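Local coordinates for lipase (Penicillium expansum, PDB 3G7N), which hydrolyses acylglycerol lipids such as triacylglycerols, releasing free fatty acids, as a secreted alkaline lipase of the alpha/beta hydrolase superfamily, at residues Lys94-Val99 and Phe162-Asn166; Val129-Leu133 and Gly240-Ser244; Leu159-Pro163 and Asp188-Tyr194; Phe180-Val186 and Tyr204-Ser210. All coordinates share one frame; numbering follows the deposited sequence.

Interactions 1 to 3 gather round the active site, while interaction 4 lies within the central sheet, next to the active-site loops. All four are largely buried, with exposure mainly at their margins, for example at Lys94 and Asn166, Ile242, Met193 and Tyr208. Interactions 1 and 3 share Phe162 and Pro163, so the loop after strand 154-159 is packed against both 94-99 and 188-194. Chemistry follows place: interaction 2 is two polar bonds between the end of strand 125-131, with the nucleophile after it, and the histidine segment; interaction 3 is mostly apolar loop packing beside Asp188, interaction 1 a short backbone bridge with a hydrophobic cluster, and interaction 4 regular parallel strand pairing with polar side chains and waters.

Interaction 1 (Lys94-Val99 and Phe162-Asn166); sequences KIMRGV and FPIGN
Met96 and Ile164 are joined first through the backbone: Met96 N donates to Ile164 O at 2.8 Å. The same carbonyl oxygen also takes a CA-H contact from Ile95, so it is held from two neighbouring residues. The tight part of the contact is built round Ile164: its CD1 lies 3.8 Å from Ile95 CG2, its CG2 is equally close to Val99 CG2, and its CB lies by Met96 CG. Met96 carries its CG between the backbone N and the carbonyl carbon (chi1 59°), and from there the thioether runs across to Phe162. Met96 SD sits at the edge of the Phe162 ring, 3.8 Å from Phe162 CE1, which Val99 CG2 also meets at 3.7 Å; this is a Met-aromatic contact made at the ring edge. Ala136 of helix 133-148 also packs on Phe162 and Ile164.

Toward Lys94 the packing gives way to polar, partly exposed residues. Asn166 N donates to Lys94 O (3.1 Å), while Asn166 OD1 accepts from Lys94 N at the same length, the donor lying 45° above the amide carbonyl plane. That OD1 also caps Trp169 N at the start of helix 167-175, and ND2 reaches Asp92 O. The lysine brushes the amide only with CB and CG, and its ammonium end leads away.

Ile95 and Gly165 thus form a single beta bridge between the short strand 95-96, just before helix 97-120, and the loop after strand 154-159; three residues before Gly165, Phe162 lies about 5 Å, side chain to side chain, from the nucleophile Ser132 of the alpha/beta hydrolase active site.

Interaction 2 (Val129-Leu133 and Gly240-Ser244); sequences VGHSL and GHIAS
Ser132 OG and His241 NE2 lie 2.7 Å apart in a hydrogen bond, the serine oxygen meeting the imidazole at its edge and in the ring plane. These are the nucleophile and the charge-relay histidine, and on its other nitrogen His241 ND1 bonds Asp188 OD2 to complete the catalytic triad. With chi1 at -172° the Ser132 hydroxyl turns away from its own N and toward the imidazole. The second bond runs beside the first: His131 NE2 donates to His241 O at 2.8 Å, somewhat bent at 138°, with the oxygen in the His131 ring plane. His131 ND1 is meanwhile tied to Tyr22 OH, so both nitrogens of this buried ring are engaged and its rotation is fixed. With an alanine in place of His131, His241 O would probably lose its main donor and Tyr22 OH its imidazole partner. Farther out, His131 CE1 sits over one face of His241, the rings 5.0 Å apart between centroids and inclined by 31°. Ser132 sits at the tip of the nucleophile elbow, the tight turn between strand 125-131 and helix 133-148, with helix 8-23 touching both His131 and Ser132 and strand 154-159 hydrogen-bonded alongside.

Interaction 3 (Leu159-Pro163 and Asp188-Tyr194); sequences LNAFP and DGVPNMY
The loop bearing the acid of the catalytic triad packs here on the loop after strand 154-159, with Asn160 facing Asp188 at one end and Pro163 facing Tyr194 at the other. Asp188 OD2, the oxygen bonded to His241 ND1, lies 3.1 Å from Asn160 ND2 and also close to Asn160 CB, the amide and carboxylate planes being turned 46° apart. Asn160 is hydrogen-bonded to the histidine loop, ND2 to Ala243 O and OD1 to Ser244 OG.

The other carboxylate oxygen is occupied within its own loop. Val190 N donates to Asp188 OD1 over 2.9 Å, in an almost straight bond that arrives from above the carboxylate plane. This is an Asx turn, and together with the His241 bond it ties down both oxygens and so restrains rotation of the carboxylate. The turn leads into the short 3-10 segment 190-192. Its chi1 of 172° sends Val190 CG1 out to the other loop, where it meets Asn160 O at 3.5 Å and the edge of the Phe162 ring at CD2, 3.8 Å.

Next along, the CA of Pro191 makes a C-H contact to Ala161 O (3.3 Å), and Pro191 CB and CG touch the same oxygen. Phe162 and Tyr194 run side by side in the same direction, their ring planes at 89°; Tyr194 CE2 approaches Phe162 CD1 to 3.7 Å. Met193 CB lies over the centre of one face of the tyrosine ring, while Met193 O rests against Pro163 CD at 3.2 Å.

Interaction 4 (Phe180-Val186 and Tyr204-Ser210); sequences FNRGNNV and YGTEYYS
Phe180 and Tyr204 face each other in an offset stack, centroids 4.3 Å apart and planes inclined by 28°, with Phe180 CD2 lying over Tyr204 CE1. Tyr204 OH continues to Ser139 O of helix 133-148. Were Tyr204 replaced by a leucine, Phe180 would probably lose its stacking partner and Ser139 O this hydroxyl. Arg182 bends at chi3 (-67°) to bring its guanidinium edge to Tyr204 O, a weak bond from NE, while Glu207 CB sits over one face. The carboxylate makes a long salt bridge, Arg182 NH1 to Glu207 OE1 4.0 Å; Gln223 holds Arg182 NH2.

Arg182 and Glu207 sit on neighbouring parallel strands, 179-185 and 206-210, of the central alpha/beta hydrolase sheet, bonded as in Arg182 N to Thr206 O (2.8 Å) and Tyr208 N to Arg182 O; Tyr204 precedes the second. On the same face as Glu207, Asn184 crosses it at about a right angle: ND2 donates to Glu207 OE2 at 2.9 Å, from above the carboxylate plane, and Ser229 OG bonds that oxygen. On the opposite face Asn181 OD1 meets the Tyr208 ring at its edge, 3.5 Å from CE2, and a water links OD1 to Tyr208 OH, while Asn181 ND2 is bonded to Asn157 OD1.

Interaction 1 (Lys94-Val99 and Phe162-Asn166)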
loop_
_atom_site.group_PDB
_atom_site.type_symbol
_atom_site.label_atom_id
_atom_site.label_comp_id
_atom_site.label_asym_id
_atom_site.label_seq_id
_atom_site.Cartn_x
_atom_site.Cartn_y
_atom_site.Cartn_z
ATOM N N LYS A 94 13.530 -0.961 12.483
ATOM C CA LYS A 94 12.426 -1.232 13.394
ATOM C C LYS A 94 11.116 -0.830 12.724
ATOM O O LYS A 94 11.056 0.211 12.080
ATOM C CB LYS A 94 12.580 -0.429 14.692
ATOM C CG LYS A 94 13.861 -0.721 15.486
ATOM C CD LYS A 94 13.831 -2.115 16.065
ATOM C CE LYS A 94 15.108 -2.416 16.847
ATOM N NZ LYS A 94 15.212 -1.574 18.071
ATOM N N ILE A 95 10.079 -1.619 12.974
ATOM C CA ILE A 95 8.750 -1.376 12.395
ATOM C C ILE A 95 7.741 -1.484 13.525
ATOM O O ILE A 95 7.927 -2.242 14.480
ATOM C CB ILE A 95 8.422 -2.454 11.310
ATOM C CG1 ILE A 95 9.461 -2.421 10.182
ATOM C CG2 ILE A 95 7.015 -2.271 10.766
ATOM C CD1 ILE A 95 9.278 -3.549 9.146
ATOM N N MET A 96 6.646 -0.735 13.421
ATOM C CA MET A 96 5.649 -0.806 14.454
ATOM C C MET A 96 4.970 -2.175 14.494
ATOM O O MET A 96 4.641 -2.757 13.446
ATOM C CB MET A 96 4.627 0.326 14.281
ATOM C CG MET A 96 3.880 0.331 12.950
ATOM S SD MET A 96 2.855 1.811 12.715
ATOM C CE MET A 96 1.427 1.350 13.673
ATOM N N ARG A 97 4.692 -2.673 15.697
ATOM C CA ARG A 97 4.093 -3.984 15.847
ATOM C C ARG A 97 2.719 -4.029 15.185
ATOM O O ARG A 97 2.294 -5.064 14.673
ATOM C CB ARG A 97 3.996 -4.372 17.326
ATOM C CG ARG A 97 3.482 -5.784 17.527
ATOM C CD ARG A 97 3.330 -6.152 19.002
ATOM N NE ARG A 97 4.614 -6.285 19.674
ATOM C CZ ARG A 97 5.007 -5.516 20.684
ATOM N NH1 ARG A 97 4.231 -4.525 21.114
ATOM N NH2 ARG A 97 6.170 -5.743 21.278
ATOM N N GLY A 98 1.977 -2.927 15.259
ATOM C CA GLY A 98 0.637 -2.879 14.686
ATOM C C GLY A 98 0.550 -3.079 13.186
ATOM O O GLY A 98 -0.547 -3.290 12.666
ATOM N N VAL A 99 1.683 -3.015 12.488
ATOM C CA VAL A 99 1.735 -3.380 11.068
ATOM C C VAL A 99 2.522 -4.668 10.851
ATOM O O VAL A 99 2.110 -5.514 10.062
ATOM C CB VAL A 99 2.301 -2.230 10.214
ATOM C CG1 VAL A 99 2.392 -2.631 8.739
ATOM C CG2 VAL A 99 1.423 -1.000 10.376
ATOM N N PHE A 162 -0.190 5.810 6.740
ATOM C CA PHE A 162 0.709 6.311 7.771
ATOM C C PHE A 162 2.084 5.635 7.652
ATOM O O PHE A 162 2.192 4.541 7.097
ATOM C CB PHE A 162 0.096 6.084 9.162
ATOM C CG PHE A 162 -0.362 4.679 9.413
ATOM C CD1 PHE A 162 0.504 3.749 9.975
ATOM C CD2 PHE A 162 -1.652 4.282 9.119
ATOM C CE1 PHE A 162 0.067 2.464 10.277
ATOM C CE2 PHE A 162 -2.085 2.988 9.399
ATOM C CZ PHE A 162 -1.238 2.098 10.041
ATOM N N PRO A 163 3.153 6.292 8.142
ATOM C CA PRO A 163 4.481 5.683 8.113
ATOM C C PRO A 163 4.592 4.627 9.210
ATOM O O PRO A 163 3.815 4.660 10.169
ATOM C CB PRO A 163 5.409 6.862 8.408
ATOM C CG PRO A 163 4.571 7.717 9.383
ATOM C CD PRO A 163 3.144 7.592 8.842
ATOM N N ILE A 164 5.476 3.639 9.029
ATOM C CA ILE A 164 5.424 2.459 9.887
ATOM C C ILE A 164 6.703 2.105 10.621
ATOM O O ILE A 164 6.754 1.071 11.284
ATOM C CB ILE A 164 4.913 1.197 9.155
ATOM C CG1 ILE A 164 5.896 0.718 8.082
ATOM C CG2 ILE A 164 3.558 1.483 8.475
ATOM C CD1 ILE A 164 5.603 -0.713 7.603
ATOM N N GLY A 165 7.750 2.899 10.455
ATOM C CA GLY A 165 9.014 2.515 11.096
ATOM C C GLY A 165 9.965 3.667 11.240
ATOM O O GLY A 165 9.667 4.817 10.897
ATOM N N ASN A 166 11.192 3.308 11.626
ATOM C CA ASN A 166 12.226 4.304 11.883
ATOM C C ASN A 166 13.000 4.657 10.629
ATOM O O ASN A 166 12.663 4.203 9.535
ATOM C CB ASN A 166 13.154 3.858 13.015
ATOM C CG ASN A 166 13.936 2.582 12.687
ATOM O OD1 ASN A 166 13.833 2.013 11.595
ATOM N ND2 ASN A 166 14.756 2.146 13.641
#

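Interaction 2 (Val129-Leu133 and Gly240-Ser244)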
loop_
_atom_site.group_PDB
_atom_site.type_symbol
_atom_site.label_atom_id
_atom_site.label_comp_id
_atom_site.label_asym_id
_atom_site.label_seq_id
_atom_site.Cartn_x
_atom_site.Cartn_y
_atom_site.Cartn_z
ATOM N N VAL A 129 -0.903 -3.260 -3.548
ATOM C CA VAL A 129 -1.732 -2.059 -3.406
ATOM C C VAL A 129 -2.649 -2.210 -2.210
ATOM O O VAL A 129 -3.085 -3.323 -1.876
ATOM C CB VAL A 129 -2.563 -1.841 -4.700
ATOM C CG1 VAL A 129 -3.401 -3.045 -5.032
ATOM C CG2 VAL A 129 -3.416 -0.616 -4.616
ATOM N N GLY A 130 -3.003 -1.063 -1.628
ATOM C CA GLY A 130 -4.017 -1.047 -0.593
ATOM C C GLY A 130 -4.172 0.339 -0.029
ATOM O O GLY A 130 -3.342 1.206 -0.239
ATOM N N HIS A 131 -5.256 0.522 0.718
ATOM C CA HIS A 131 -5.631 1.832 1.266
ATOM C C HIS A 131 -5.643 1.807 2.809
ATOM O O HIS A 131 -6.067 0.840 3.429
ATOM C CB HIS A 131 -7.011 2.208 0.730
ATOM C CG HIS A 131 -7.627 3.402 1.409
ATOM N ND1 HIS A 131 -8.504 3.272 2.463
ATOM C CD2 HIS A 131 -7.597 4.716 1.095
ATOM C CE1 HIS A 131 -8.937 4.473 2.812
ATOM N NE2 HIS A 131 -8.408 5.361 2.000
ATOM N N SER A 132 -5.191 2.919 3.405
ATOM C CA SER A 132 -5.231 3.125 4.859
ATOM C C SER A 132 -4.322 2.086 5.546
ATOM O O SER A 132 -3.137 2.021 5.205
ATOM C CB SER A 132 -6.676 3.152 5.361
ATOM O OG SER A 132 -6.693 3.547 6.734
ATOM N N LEU A 133 -4.828 1.292 6.482
ATOM C CA LEU A 133 -4.021 0.196 7.014
ATOM C C LEU A 133 -3.557 -0.724 5.887
ATOM O O LEU A 133 -2.464 -1.282 5.952
ATOM C CB LEU A 133 -4.802 -0.606 8.064
ATOM C CG LEU A 133 -4.098 -1.871 8.608
ATOM C CD1 LEU A 133 -2.792 -1.567 9.341
ATOM C CD2 LEU A 133 -5.030 -2.711 9.503
ATOM N N GLY A 240 -11.163 13.538 4.204
ATOM C CA GLY A 240 -10.529 13.061 2.971
ATOM C C GLY A 240 -9.992 11.641 3.053
ATOM O O GLY A 240 -9.608 11.078 2.033
ATOM N N HIS A 241 -9.945 11.045 4.243
ATOM C CA HIS A 241 -9.320 9.738 4.362
ATOM C C HIS A 241 -10.050 8.686 3.551
ATOM O O HIS A 241 -9.458 7.658 3.199
ATOM C CB HIS A 241 -9.202 9.292 5.823
ATOM C CG HIS A 241 -8.381 8.052 6.001
ATOM N ND1 HIS A 241 -7.100 7.931 5.496
ATOM C CD2 HIS A 241 -8.670 6.857 6.568
ATOM C CE1 HIS A 241 -6.628 6.729 5.791
ATOM N NE2 HIS A 241 -7.549 6.061 6.453
ATOM N N ILE A 242 -11.363 8.824 3.396
ATOM C CA ILE A 242 -12.189 7.793 2.764
ATOM C C ILE A 242 -12.004 7.729 1.239
ATOM O O ILE A 242 -12.520 6.811 0.581
ATOM C CB ILE A 242 -13.706 8.000 3.112
ATOM C CG1 ILE A 242 -14.523 6.731 2.868
ATOM C CG2 ILE A 242 -14.297 9.161 2.344
ATOM C CD1 ILE A 242 -15.752 6.640 3.741
ATOM N N ALA A 243 -11.330 8.716 0.665
ATOM C CA ALA A 243 -11.211 8.773 -0.796
ATOM C C ALA A 243 -9.754 8.796 -1.210
ATOM O O ALA A 243 -8.895 9.317 -0.507
ATOM C CB ALA A 243 -11.947 10.005 -1.350
ATOM N N SER A 244 -9.504 8.301 -2.418
ATOM C CA SER A 244 -8.178 8.423 -3.020
ATOM C C SER A 244 -8.306 8.481 -4.536
ATOM O O SER A 244 -9.034 7.695 -5.123
ATOM C CB SER A 244 -7.328 7.209 -2.640
ATOM O OG SER A 244 -5.948 7.530 -2.754
#

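Interaction 3 (Leu159-Pro163 and Asp188-Tyr194)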
loop_
_atom_site.group_PDB
_atom_site.type_symbol
_atom_site.label_atom_id
_atom_site.label_comp_id
_atom_site.label_asym_id
_atom_site.label_seq_id
_atom_site.Cartn_x
_atom_site.Cartn_y
_atom_site.Cartn_z
ATOM N N LEU A 159 -1.995 3.690 -0.568
ATOM C CA LEU A 159 -2.873 4.855 -0.594
ATOM C C LEU A 159 -3.221 5.306 0.819
ATOM O O LEU A 159 -3.592 4.495 1.683
ATOM C CB LEU A 159 -4.154 4.543 -1.361
ATOM C CG LEU A 159 -3.908 3.996 -2.780
ATOM C CD1 LEU A 159 -5.247 3.687 -3.444
ATOM C CD2 LEU A 159 -3.090 4.952 -3.649
ATOM N N ASN A 160 -3.079 6.602 1.056
ATOM C CA ASN A 160 -3.551 7.219 2.302
ATOM C C ASN A 160 -2.934 6.550 3.539
ATOM O O ASN A 160 -3.621 6.324 4.538
ATOM C CB ASN A 160 -5.099 7.225 2.397
ATOM C CG ASN A 160 -5.771 7.952 1.229
ATOM O OD1 ASN A 160 -5.259 7.944 0.102
ATOM N ND2 ASN A 160 -6.935 8.540 1.465
ATOM N N ALA A 161 -1.632 6.275 3.479
ATOM C CA ALA A 161 -0.947 5.468 4.488
ATOM C C ALA A 161 -0.187 6.289 5.500
ATOM O O ALA A 161 0.458 7.272 5.165
ATOM C CB ALA A 161 -0.005 4.480 3.835
ATOM N N PHE A 162 -0.190 5.810 6.740
ATOM C CA PHE A 162 0.709 6.311 7.771
ATOM C C PHE A 162 2.084 5.635 7.652
ATOM O O PHE A 162 2.192 4.541 7.097
ATOM C CB PHE A 162 0.096 6.084 9.162
ATOM C CG PHE A 162 -0.362 4.679 9.413
ATOM C CD1 PHE A 162 0.504 3.749 9.975
ATOM C CD2 PHE A 162 -1.652 4.282 9.119
ATOM C CE1 PHE A 162 0.067 2.464 10.277
ATOM C CE2 PHE A 162 -2.085 2.988 9.399
ATOM C CZ PHE A 162 -1.238 2.098 10.041
ATOM N N PRO A 163 3.153 6.292 8.142
ATOM C CA PRO A 163 4.481 5.683 8.113
ATOM C C PRO A 163 4.592 4.627 9.210
ATOM O O PRO A 163 3.815 4.660 10.169
ATOM C CB PRO A 163 5.409 6.862 8.408
ATOM C CG PRO A 163 4.571 7.717 9.383
ATOM C CD PRO A 163 3.144 7.592 8.842
ATOM N N ASP A 188 -6.895 14.748 4.244
ATOM C CA ASP A 188 -6.624 13.508 4.952
ATOM C C ASP A 188 -5.358 13.654 5.791
ATOM O O ASP A 188 -4.260 13.853 5.262
ATOM C CB ASP A 188 -6.468 12.337 3.979
ATOM C CG ASP A 188 -6.180 11.028 4.691
ATOM O OD1 ASP A 188 -6.345 10.961 5.933
ATOM O OD2 ASP A 188 -5.895 10.023 3.987
ATOM N N GLY A 189 -5.501 13.485 7.095
ATOM C CA GLY A 189 -4.366 13.586 8.008
ATOM C C GLY A 189 -3.646 12.287 8.314
ATOM O O GLY A 189 -2.698 12.297 9.096
ATOM N N VAL A 190 -4.095 11.145 7.786
ATOM C CA VAL A 190 -3.474 9.876 8.175
ATOM C C VAL A 190 -1.983 9.775 7.808
ATOM O O VAL A 190 -1.184 9.340 8.639
ATOM C CB VAL A 190 -4.304 8.693 7.657
ATOM C CG1 VAL A 190 -3.541 7.372 7.889
ATOM C CG2 VAL A 190 -5.639 8.644 8.413
ATOM N N PRO A 191 -1.564 10.333 6.661
ATOM C CA PRO A 191 -0.126 10.288 6.365
ATOM C C PRO A 191 0.717 11.146 7.281
ATOM O O PRO A 191 1.950 11.022 7.260
ATOM C CB PRO A 191 -0.044 10.801 4.925
ATOM C CG PRO A 191 -1.367 10.407 4.333
ATOM C CD PRO A 191 -2.363 10.652 5.456
ATOM N N ASN A 192 0.076 11.986 8.096
ATOM C CA ASN A 192 0.797 12.881 9.027
ATOM C C ASN A 192 0.903 12.283 10.417
ATOM O O ASN A 192 1.515 12.877 11.310
ATOM C CB ASN A 192 0.079 14.235 9.083
ATOM C CG ASN A 192 0.124 14.943 7.752
ATOM O OD1 ASN A 192 1.093 14.787 6.990
ATOM N ND2 ASN A 192 -0.909 15.707 7.437
ATOM N N MET A 193 0.308 11.121 10.629
ATOM C CA MET A 193 0.456 10.458 11.915
ATOM C C MET A 193 1.903 10.073 12.141
ATOM O O MET A 193 2.606 9.701 11.193
ATOM C CB MET A 193 -0.422 9.229 11.991
ATOM C CG MET A 193 -1.890 9.589 12.025
ATOM S SD MET A 193 -3.027 8.191 11.874
ATOM C CE MET A 193 -2.836 7.467 13.503
ATOM N N TYR A 194 2.354 10.216 13.385
ATOM C CA TYR A 194 3.656 9.703 13.826
ATOM C C TYR A 194 4.802 10.562 13.292
ATOM O O TYR A 194 5.959 10.129 13.315
ATOM C CB TYR A 194 3.854 8.202 13.495
ATOM C CG TYR A 194 2.653 7.345 13.815
ATOM C CD1 TYR A 194 1.964 7.479 15.020
ATOM C CD2 TYR A 194 2.151 6.437 12.871
ATOM C CE1 TYR A 194 0.848 6.715 15.285
ATOM C CE2 TYR A 194 1.069 5.637 13.161
ATOM C CZ TYR A 194 0.362 5.848 14.318
ATOM O OH TYR A 194 -0.690 5.001 14.610
#

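Interaction 4 (Phe180-Val186 and Tyr204-Ser210)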
loop_
_atom_site.group_PDB
_atom_site.type_symbol
_atom_site.label_atom_id
_atom_site.label_comp_id
_atom_site.label_asym_id
_atom_site.label_seq_id
_atom_site.Cartn_x
_atom_site.Cartn_y
_atom_site.Cartn_z
ATOM N N PHE A 180 8.078 2.138 -5.068
ATOM C CA PHE A 180 7.053 2.321 -4.033
ATOM C C PHE A 180 6.455 3.717 -4.118
ATOM O O PHE A 180 7.183 4.727 -3.978
ATOM C CB PHE A 180 7.634 2.058 -2.645
ATOM C CG PHE A 180 6.636 2.250 -1.530
ATOM C CD1 PHE A 180 5.512 1.449 -1.456
ATOM C CD2 PHE A 180 6.840 3.199 -0.540
ATOM C CE1 PHE A 180 4.528 1.692 -0.494
ATOM C CE2 PHE A 180 5.911 3.365 0.491
ATOM C CZ PHE A 180 4.744 2.625 0.499
ATOM N N ASN A 181 5.148 3.778 -4.363
ATOM C CA ASN A 181 4.434 5.041 -4.461
ATOM C C ASN A 181 3.503 5.195 -3.263
ATOM O O ASN A 181 2.827 4.243 -2.868
ATOM C CB ASN A 181 3.593 5.079 -5.738
ATOM C CG ASN A 181 4.425 4.972 -6.972
ATOM O OD1 ASN A 181 5.506 5.575 -7.042
ATOM N ND2 ASN A 181 4.048 4.042 -7.849
ATOM N N ARG A 182 3.437 6.411 -2.715
ATOM C CA ARG A 182 2.445 6.760 -1.675
ATOM C C ARG A 182 1.448 7.725 -2.265
ATOM O O ARG A 182 1.781 8.897 -2.478
ATOM C CB ARG A 182 3.148 7.387 -0.469
ATOM C CG ARG A 182 4.048 6.416 0.228
ATOM C CD ARG A 182 4.553 6.964 1.556
ATOM N NE ARG A 182 5.449 8.100 1.358
ATOM C CZ ARG A 182 5.191 9.355 1.738
ATOM N NH1 ARG A 182 3.980 9.727 2.175
ATOM N NH2 ARG A 182 6.149 10.269 1.624
ATOM N N GLY A 183 0.252 7.250 -2.583
ATOM C CA GLY A 183 -0.750 8.104 -3.216
ATOM C C GLY A 183 -1.722 8.631 -2.180
ATOM O O GLY A 183 -2.455 7.844 -1.567
ATOM N N ASN A 184 -1.728 9.958 -1.985
ATOM C CA ASN A 184 -2.483 10.586 -0.893
ATOM C C ASN A 184 -3.536 11.570 -1.372
ATOM O O ASN A 184 -3.562 11.974 -2.552
ATOM C CB ASN A 184 -1.507 11.235 0.089
ATOM C CG ASN A 184 -0.726 10.205 0.841
ATOM O OD1 ASN A 184 -1.204 9.079 1.023
ATOM N ND2 ASN A 184 0.480 10.548 1.272
ATOM N N ASN A 185 -4.449 11.893 -0.466
ATOM C CA ASN A 185 -5.617 12.689 -0.802
ATOM C C ASN A 185 -5.700 13.964 0.038
ATOM O O ASN A 185 -5.311 13.993 1.218
ATOM C CB ASN A 185 -6.875 11.849 -0.604
ATOM C CG ASN A 185 -8.086 12.440 -1.301
ATOM O OD1 ASN A 185 -8.024 12.721 -2.496
ATOM N ND2 ASN A 185 -9.212 12.536 -0.595
ATOM N N VAL A 186 -6.323 14.982 -0.552
ATOM C CA VAL A 186 -6.649 16.194 0.175
ATOM C C VAL A 186 -7.501 15.897 1.390
ATOM O O VAL A 186 -8.228 14.913 1.447
ATOM C CB VAL A 186 -7.369 17.215 -0.709
ATOM C CG1 VAL A 186 -6.424 17.766 -1.771
ATOM C CG2 VAL A 186 -8.649 16.639 -1.287
ATOM N N TYR A 204 8.917 6.259 3.165
ATOM C CA TYR A 204 9.779 6.184 1.980
ATOM C C TYR A 204 8.908 6.187 0.733
ATOM O O TYR A 204 7.678 6.166 0.816
ATOM C CB TYR A 204 10.695 4.945 2.038
ATOM C CG TYR A 204 10.010 3.605 1.767
ATOM C CD1 TYR A 204 10.238 2.931 0.567
ATOM C CD2 TYR A 204 9.275 2.954 2.748
ATOM C CE1 TYR A 204 9.639 1.703 0.314
ATOM C CE2 TYR A 204 8.703 1.711 2.516
ATOM C CZ TYR A 204 8.924 1.082 1.310
ATOM O OH TYR A 204 8.359 -0.137 1.023
ATOM N N GLY A 205 9.539 6.240 -0.430
ATOM C CA GLY A 205 8.842 6.127 -1.699
ATOM C C GLY A 205 8.699 7.469 -2.381
ATOM O O GLY A 205 9.399 8.439 -2.042
ATOM N N THR A 206 7.828 7.525 -3.367
ATOM C CA THR A 206 7.485 8.773 -4.042
ATOM C C THR A 206 6.031 9.100 -3.718
ATOM O O THR A 206 5.147 8.276 -3.936
ATOM C CB THR A 206 7.626 8.633 -5.571
ATOM O OG1 THR A 206 8.982 8.287 -5.885
ATOM C CG2 THR A 206 7.258 9.923 -6.277
ATOM N N GLU A 207 5.801 10.275 -3.143
ATOM C CA GLU A 207 4.449 10.674 -2.808
ATOM C C GLU A 207 3.792 11.347 -3.987
ATOM O O GLU A 207 4.419 12.166 -4.664
ATOM C CB GLU A 207 4.423 11.607 -1.585
ATOM C CG GLU A 207 2.987 11.878 -1.089
ATOM C CD GLU A 207 2.865 12.823 0.103
ATOM O OE1 GLU A 207 3.885 13.346 0.595
ATOM O OE2 GLU A 207 1.716 13.051 0.523
ATOM N N TYR A 208 2.538 11.000 -4.240
ATOM C CA TYR A 208 1.687 11.701 -5.193
ATOM C C TYR A 208 0.464 12.184 -4.433
ATOM O O TYR A 208 0.124 11.630 -3.383
ATOM C CB TYR A 208 1.217 10.762 -6.311
ATOM C CG TYR A 208 2.327 10.258 -7.216
ATOM C CD1 TYR A 208 2.676 10.957 -8.372
ATOM C CD2 TYR A 208 3.102 9.157 -6.856
ATOM C CE1 TYR A 208 3.765 10.565 -9.154
ATOM C CE2 TYR A 208 4.146 8.706 -7.665
ATOM C CZ TYR A 208 4.513 9.463 -8.774
ATOM O OH TYR A 208 5.582 9.058 -9.553
ATOM N N TYR A 209 -0.201 13.215 -4.947
ATOM C CA TYR A 209 -1.239 13.882 -4.183
ATOM C C TYR A 209 -2.270 14.435 -5.154
ATOM O O TYR A 209 -1.911 14.883 -6.249
ATOM C CB TYR A 209 -0.602 15.002 -3.354
ATOM C CG TYR A 209 -1.472 15.556 -2.253
ATOM C CD1 TYR A 209 -1.611 14.891 -1.040
ATOM C CD2 TYR A 209 -2.008 16.824 -2.361
ATOM C CE1 TYR A 209 -2.346 15.418 -0.015
ATOM C CE2 TYR A 209 -2.655 17.424 -1.271
ATOM C CZ TYR A 209 -2.822 16.688 -0.105
ATOM O OH TYR A 209 -3.462 17.255 0.982
ATOM N N SER A 210 -3.544 14.372 -4.807
ATOM C CA SER A 210 -4.561 14.959 -5.671
ATOM C C SER A 210 -5.746 15.395 -4.850
ATOM O O SER A 210 -5.882 15.010 -3.677
ATOM C CB SER A 210 -5.004 13.989 -6.787
ATOM O OG SER A 210 -6.085 13.165 -6.370
HETATM O O HOH W 1 9.475 5.582 -5.518
HETATM O O HOH W 2 6.839 6.687 -9.119
HETATM O O HOH W 3 3.912 12.426 3.719
HETATM O O HOH W 4 -6.037 11.601 -4.093
#